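Local coordinates for ParB-like N-terminal domain-containing protein (Pyrococcus furiosus, PDB 1VK1) that is of unknown function but probably binds ATP and may act as a kinase, with a ParB-like N-terminal domain, at residues I49-A57 / I67-L77. Sequence-based numbering, arbitrary orientation.
Sequences IFWKPMLLA and IVDGHHRWAGL. With PO4 (phosphate ion), chain B.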
ATOM      1  N   ILE A  49       5.164  14.984  16.067  1.00 11.59           N
ATOM      2  CA  ILE A  49       5.282  13.685  16.720  1.00 12.41           C
ATOM      3  C   ILE A  49       5.151  12.566  15.701  1.00 11.46           C
ATOM      4  O   ILE A  49       4.247  12.586  14.875  1.00 12.12           O
ATOM      5  CB  ILE A  49       4.189  13.524  17.816  1.00 12.88           C
ATOM      6  CG1 ILE A  49       4.378  14.574  18.940  1.00 14.55           C
ATOM      7  CG2 ILE A  49       4.193  12.123  18.412  1.00 13.98           C
ATOM      8  CD1 ILE A  49       5.652  14.426  19.768  1.00 17.00           C
ATOM      9  N   PHE A  50       6.071  11.613  15.770  1.00 10.82           N
ATOM     10  CA  PHE A  50       6.013  10.382  14.997  1.00 11.15           C
ATOM     11  C   PHE A  50       5.509   9.308  15.932  1.00 11.80           C
ATOM     12  O   PHE A  50       6.146   8.998  16.926  1.00 14.44           O
ATOM     13  CB  PHE A  50       7.438  10.072  14.496  1.00 11.43           C
ATOM     14  CG  PHE A  50       7.506   8.952  13.505  1.00 11.15           C
ATOM     15  CD1 PHE A  50       7.367   9.184  12.156  1.00 11.69           C
ATOM     16  CD2 PHE A  50       7.715   7.656  13.920  1.00 13.27           C
ATOM     17  CE1 PHE A  50       7.436   8.143  11.248  1.00 12.77           C
ATOM     18  CE2 PHE A  50       7.781   6.611  12.978  1.00 13.23           C
ATOM     19  CZ  PHE A  50       7.637   6.864  11.677  1.00 12.55           C
ATOM     20  N   TRP A  51       4.352   8.756  15.633  1.00 11.17           N
ATOM     21  CA  TRP A  51       3.699   7.864  16.612  1.00 13.04           C
ATOM     22  C   TRP A  51       3.465   6.439  16.172  1.00 12.83           C
ATOM     23  O   TRP A  51       3.002   5.619  16.982  1.00 15.76           O
ATOM     24  CB  TRP A  51       2.415   8.475  17.134  1.00 15.50           C
ATOM     25  CG  TRP A  51       1.470   8.843  16.126  1.00 15.64           C
ATOM     26  CD1 TRP A  51       1.294  10.093  15.582  1.00 17.30           C
ATOM     27  CD2 TRP A  51       0.444   8.010  15.546  1.00 17.19           C
ATOM     28  NE1 TRP A  51       0.258  10.069  14.677  1.00 18.39           N
ATOM     29  CE2 TRP A  51      -0.282   8.809  14.644  1.00 17.36           C
ATOM     30  CE3 TRP A  51       0.072   6.665  15.691  1.00 17.59           C
ATOM     31  CZ2 TRP A  51      -1.341   8.316  13.896  1.00 19.39           C
ATOM     32  CZ3 TRP A  51      -0.988   6.189  14.939  1.00 17.69           C
ATOM     33  CH2 TRP A  51      -1.669   7.012  14.059  1.00 18.17           C
ATOM     34  N   LYS A  52       3.736   6.134  14.915  1.00 13.11           N
ATOM     35  CA  LYS A  52       3.453   4.806  14.394  1.00 13.97           C
ATOM     36  C   LYS A  52       4.753   4.191  13.906  1.00 13.54           C
ATOM     37  O   LYS A  52       5.277   4.612  12.859  1.00 13.27           O
ATOM     38  CB  LYS A  52       2.427   4.876  13.243  1.00 16.12           C
ATOM     39  CG  LYS A  52       1.812   3.530  12.914  1.00 19.05           C
ATOM     40  CD  LYS A  52       0.698   3.633  11.860  1.00 22.83           C
ATOM     41  CE  LYS A  52       0.153   2.245  11.494  1.00 26.95           C
ATOM     42  NZ  LYS A  52      -1.031   2.314  10.576  1.00 30.10           N
ATOM     43  N   PRO A  53       5.299   3.195  14.624  1.00 13.11           N
ATOM     44  CA  PRO A  53       6.633   2.691  14.271  1.00 12.79           C
ATOM     45  C   PRO A  53       6.634   2.037  12.901  1.00 11.94           C
ATOM     46  O   PRO A  53       5.624   1.478  12.471  1.00 13.06           O
ATOM     47  CB  PRO A  53       6.923   1.650  15.354  1.00 15.74           C
ATOM     48  CG  PRO A  53       5.581   1.203  15.820  1.00 17.66           C
ATOM     49  CD  PRO A  53       4.711   2.450  15.762  1.00 16.49           C
ATOM     50  N   MET A  54       7.762   2.103  12.227  1.00 10.19           N
ATOM     51  CA  MET A  54       7.977   1.272  11.064  1.00 10.20           C
ATOM     52  C   MET A  54       7.879  -0.180  11.477  1.00  9.45           C
ATOM     53  O   MET A  54       8.270  -0.528  12.585  1.00  9.98           O
ATOM     54  CB  MET A  54       9.370   1.504  10.503  1.00 10.53           C
ATOM     55  CG  MET A  54       9.672   2.933  10.035  1.00 11.09           C
ATOM     56  SD  MET A  54       8.673   3.449   8.582  1.00 10.74           S
ATOM     57  CE  MET A  54       9.222   2.203   7.392  1.00  9.52           C
ATOM     58  N   LEU A  55       7.391  -1.026  10.583  1.00  8.99           N
ATOM     59  CA  LEU A  55       7.551  -2.481  10.723  1.00  9.13           C
ATOM     60  C   LEU A  55       8.530  -2.927   9.671  1.00  7.99           C
ATOM     61  O   LEU A  55       8.342  -2.626   8.486  1.00  8.49           O
ATOM     62  CB  LEU A  55       6.221  -3.240  10.543  1.00 10.79           C
ATOM     63  CG  LEU A  55       5.099  -2.812  11.475  1.00 12.70           C
ATOM     64  CD1 LEU A  55       3.836  -3.664  11.207  1.00 15.76           C
ATOM     65  CD2 LEU A  55       5.514  -2.870  12.929  1.00 15.21           C
ATOM     66  N   LEU A  56       9.592  -3.610  10.121  1.00  8.78           N
ATOM     67  CA  LEU A  56      10.693  -4.017   9.279  1.00  8.91           C
ATOM     68  C   LEU A  56      10.992  -5.488   9.454  1.00  9.84           C
ATOM     69  O   LEU A  56      10.679  -6.077  10.482  1.00 12.22           O
ATOM     70  CB  LEU A  56      11.964  -3.257   9.671  1.00  9.18           C
ATOM     71  CG  LEU A  56      11.918  -1.729   9.615  1.00  9.52           C
ATOM     72  CD1 LEU A  56      13.291  -1.190  10.065  1.00 10.43           C
ATOM     73  CD2 LEU A  56      11.561  -1.205   8.260  1.00  9.53           C
ATOM     74  N   ALA A  57      11.668  -6.066   8.473  1.00  9.16           N
ATOM     75  CA  ALA A  57      12.207  -7.428   8.571  1.00 10.23           C
ATOM     76  C   ALA A  57      13.556  -7.454   7.894  1.00 10.06           C
ATOM     77  O   ALA A  57      13.722  -6.906   6.812  1.00 10.49           O
ATOM     78  CB  ALA A  57      11.283  -8.427   7.915  1.00 11.64           C
ATOM     79  N   ILE A  67      10.931  -3.021   4.234  1.00  8.02           N
ATOM     80  CA  ILE A  67       9.833  -2.284   4.820  1.00  8.41           C
ATOM     81  C   ILE A  67       8.606  -3.183   4.715  1.00  8.57           C
ATOM     82  O   ILE A  67       8.150  -3.482   3.637  1.00  9.60           O
ATOM     83  CB  ILE A  67       9.582  -0.940   4.113  1.00  7.83           C
ATOM     84  CG1 ILE A  67      10.783   0.013   4.305  1.00  8.45           C
ATOM     85  CG2 ILE A  67       8.297  -0.316   4.651  1.00  8.68           C
ATOM     86  CD1 ILE A  67      10.706   1.267   3.463  1.00  9.45           C
ATOM     87  N   VAL A  68       8.079  -3.589   5.858  1.00  8.42           N
ATOM     88  CA  VAL A  68       6.841  -4.376   5.918  1.00  8.48           C
ATOM     89  C   VAL A  68       5.676  -3.388   5.896  1.00  8.36           C
ATOM     90  O   VAL A  68       4.775  -3.511   5.105  1.00  9.95           O
ATOM     91  CB  VAL A  68       6.839  -5.304   7.139  1.00  9.04           C
ATOM     92  CG1 VAL A  68       5.508  -5.991   7.288  1.00 10.12           C
ATOM     93  CG2 VAL A  68       7.947  -6.323   7.008  1.00 10.54           C
ATOM     94  N   ASP A  69       5.724  -2.403   6.787  1.00  8.94           N
ATOM     95  CA  ASP A  69       4.728  -1.363   6.868  1.00  9.57           C
ATOM     96  C   ASP A  69       5.403  -0.041   7.151  1.00  8.28           C
ATOM     97  O   ASP A  69       6.249   0.045   8.030  1.00 10.05           O
ATOM     98  CB  ASP A  69       3.709  -1.668   7.995  1.00 12.08           C
ATOM     99  CG  ASP A  69       2.621  -0.659   8.046  1.00 17.68           C
ATOM    100  OD1 ASP A  69       1.926  -0.479   7.016  1.00 21.97           O
ATOM    101  OD2 ASP A  69       2.417   0.046   9.043  1.00 21.42           O
ATOM    102  N   GLY A  70       5.002   0.983   6.412  1.00  8.84           N
ATOM    103  CA  GLY A  70       5.498   2.340   6.624  1.00  8.89           C
ATOM    104  C   GLY A  70       6.198   2.988   5.446  1.00  8.66           C
ATOM    105  O   GLY A  70       7.016   3.879   5.638  1.00  9.29           O
ATOM    106  N   HIS A  71       5.853   2.621   4.218  1.00  7.86           N
ATOM    107  CA  HIS A  71       6.469   3.233   3.047  1.00  7.86           C
ATOM    108  C   HIS A  71       6.308   4.742   3.007  1.00  7.72           C
ATOM    109  O   HIS A  71       7.253   5.458   2.698  1.00  8.55           O
ATOM    110  CB  HIS A  71       5.911   2.639   1.740  1.00  8.25           C
ATOM    111  CG  HIS A  71       6.295   1.217   1.512  1.00  8.20           C
ATOM    112  ND1 HIS A  71       5.619   0.153   2.080  1.00  8.87           N
ATOM    113  CD2 HIS A  71       7.308   0.676   0.791  1.00  8.37           C
ATOM    114  CE1 HIS A  71       6.210  -0.972   1.696  1.00  8.80           C
ATOM    115  NE2 HIS A  71       7.243  -0.682   0.935  1.00  9.29           N
ATOM    116  N   HIS A  72       5.113   5.238   3.302  1.00  8.30           N
ATOM    117  CA  HIS A  72       4.868   6.669   3.233  1.00  8.78           C
ATOM    118  C   HIS A  72       5.573   7.411   4.348  1.00  8.49           C
ATOM    119  O   HIS A  72       6.063   8.535   4.130  1.00  9.72           O
ATOM    120  CB  HIS A  72       3.370   6.971   3.168  1.00  9.40           C
ATOM    121  CG  HIS A  72       2.730   6.451   1.923  1.00  9.40           C
ATOM    122  ND1 HIS A  72       2.279   5.158   1.802  1.00  9.68           N
ATOM    123  CD2 HIS A  72       2.520   7.041   0.729  1.00 10.47           C
ATOM    124  CE1 HIS A  72       1.793   4.997   0.579  1.00 10.70           C
ATOM    125  NE2 HIS A  72       1.926   6.123  -0.087  1.00 11.59           N
ATOM    126  N   ARG A  73       5.651   6.797   5.526  1.00  8.45           N
ATOM    127  CA  ARG A  73       6.417   7.351   6.647  1.00  9.11           C
ATOM    128  C   ARG A  73       7.907   7.427   6.349  1.00  8.90           C
ATOM    129  O   ARG A  73       8.545   8.466   6.540  1.00  9.31           O
ATOM    130  CB  ARG A  73       6.157   6.521   7.915  1.00 10.62           C
ATOM    131  CG  ARG A  73       4.683   6.568   8.342  1.00 13.58           C
ATOM    132  CD  ARG A  73       4.338   5.988   9.698  1.00 15.04           C
ATOM    133  NE  ARG A  73       4.617   4.600   9.945  1.00 19.51           N
ATOM    134  CZ  ARG A  73       3.854   3.544   9.588  1.00 17.94           C
ATOM    135  NH1 ARG A  73       2.773   3.663   8.819  1.00 21.19           N
ATOM    136  NH2 ARG A  73       4.229   2.358   9.978  1.00 20.53           N
ATOM    137  N   TRP A  74       8.469   6.345   5.819  1.00  8.64           N
ATOM    138  CA  TRP A  74       9.876   6.317   5.416  1.00  8.80           C
ATOM    139  C   TRP A  74      10.171   7.353   4.345  1.00  8.83           C
ATOM    140  O   TRP A  74      11.114   8.146   4.470  1.00  9.61           O
ATOM    141  CB  TRP A  74      10.227   4.895   4.920  1.00  9.59           C
ATOM    142  CG  TRP A  74      11.463   4.771   4.101  1.00  8.91           C
ATOM    143  CD1 TRP A  74      12.750   4.686   4.544  1.00  9.91           C
ATOM    144  CD2 TRP A  74      11.517   4.602   2.686  1.00  9.60           C
ATOM    145  NE1 TRP A  74      13.603   4.521   3.472  1.00 10.42           N
ATOM    146  CE2 TRP A  74      12.864   4.461   2.325  1.00 10.29           C
ATOM    147  CE3 TRP A  74      10.544   4.543   1.669  1.00 10.59           C
ATOM    148  CZ2 TRP A  74      13.263   4.264   0.988  1.00 12.03           C
ATOM    149  CZ3 TRP A  74      10.941   4.364   0.365  1.00 12.33           C
ATOM    150  CH2 TRP A  74      12.282   4.221   0.040  1.00 12.78           C
ATOM    151  N   ALA A  75       9.354   7.384   3.304  1.00  8.64           N
ATOM    152  CA  ALA A  75       9.598   8.283   2.200  1.00  9.59           C
ATOM    153  C   ALA A  75       9.403   9.739   2.629  1.00  8.89           C
ATOM    154  O   ALA A  75      10.146  10.622   2.196  1.00 10.02           O
ATOM    155  CB  ALA A  75       8.688   7.939   1.016  1.00 10.11           C
ATOM    156  N   GLY A  76       8.410   9.999   3.480  1.00  8.78           N
ATOM    157  CA  GLY A  76       8.191  11.346   3.974  1.00  9.42           C
ATOM    158  C   GLY A  76       9.340  11.832   4.837  1.00  9.42           C
ATOM    159  O   GLY A  76       9.797  12.971   4.701  1.00 10.34           O
ATOM    160  N   LEU A  77       9.831  10.967   5.708  1.00  9.22           N
ATOM    161  CA  LEU A  77      10.974  11.308   6.528  1.00  9.69           C
ATOM    162  C   LEU A  77      12.217  11.556   5.679  1.00 10.15           C
ATOM    163  O   LEU A  77      12.981  12.480   5.960  1.00 11.32           O
ATOM    164  CB  LEU A  77      11.234  10.220   7.573  1.00  9.61           C
ATOM    165  CG  LEU A  77      10.235  10.134   8.732  1.00  9.28           C
ATOM    166  CD1 LEU A  77      10.583   8.953   9.596  1.00 10.60           C
ATOM    167  CD2 LEU A  77      10.125  11.441   9.546  1.00 10.52           C
TER
HETATM  168  P   PO4 B 301       2.512   1.782   3.331  1.00 14.39           P
HETATM  169  O1  PO4 B 301       2.537   1.630   1.703  1.00 14.94           O
HETATM  170  O2  PO4 B 301       2.856   3.303   3.603  1.00 13.41           O
HETATM  171  O3  PO4 B 301       1.138   1.447   3.795  1.00 15.29           O
HETATM  172  O4  PO4 B 301       3.578   0.876   3.915  1.00  8.85           O
HETATM  173  O   HOH W   1       3.154   0.276  11.764  1.00 28.13           O
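R73 NH2 donates to the carbonyl O of P53 (3.0 Å) and, nearly straight at 172°, to OD2 of D69 in a salt bridge. D69 OD2 lies in the guanidinium plane, yet NH2 meets it from above the carboxylate plane, whereas the P53 bond is bent and comes from above the carbonyl plane. A water donates to both P53 O and D69 OD2, bridging the two acceptors of R73 NH2. The guanidinium is sandwiched: K52 CD lies 3.7 Å above one face, toward the rim, and G70 CA sits over the centre of the other.

Backbone pairing follows. L55 N donates to D69 O, and L55 O accepts from both V68 N (2.8 Å) and D69 N, which arrive from the same face of its plane. Two consecutive residues thus face L55, the signature of a classic beta bulge.

Inside, M54 is bent at chi2 and chi3, which brings CE to the start of the helix, 3.3 Å from G70 O and against W74 CB and I67 CG2. The F50 ring reaches helix 71-80 with CG anti to the backbone N (chi1 -171°); its edge meets R73 CB, and CE1 lies 3.6 Å from L77 CD1.

At the helix start, G70 N and H71 N both donate to phosphate O4, joined by H71 ND1, while H72 N and H72 ND1 donate to O2, ND1 at 2.6 Å from it. H29 and V33 backbone nitrogens hold the far imidazole nitrogens. The phosphate probably comes from the crystallisation liquor, but this site at a helix N-terminus, built on a D-G-H-H-R sequence, is consistent with the phosphate-binding site of the ParB/sulfiredoxin fold.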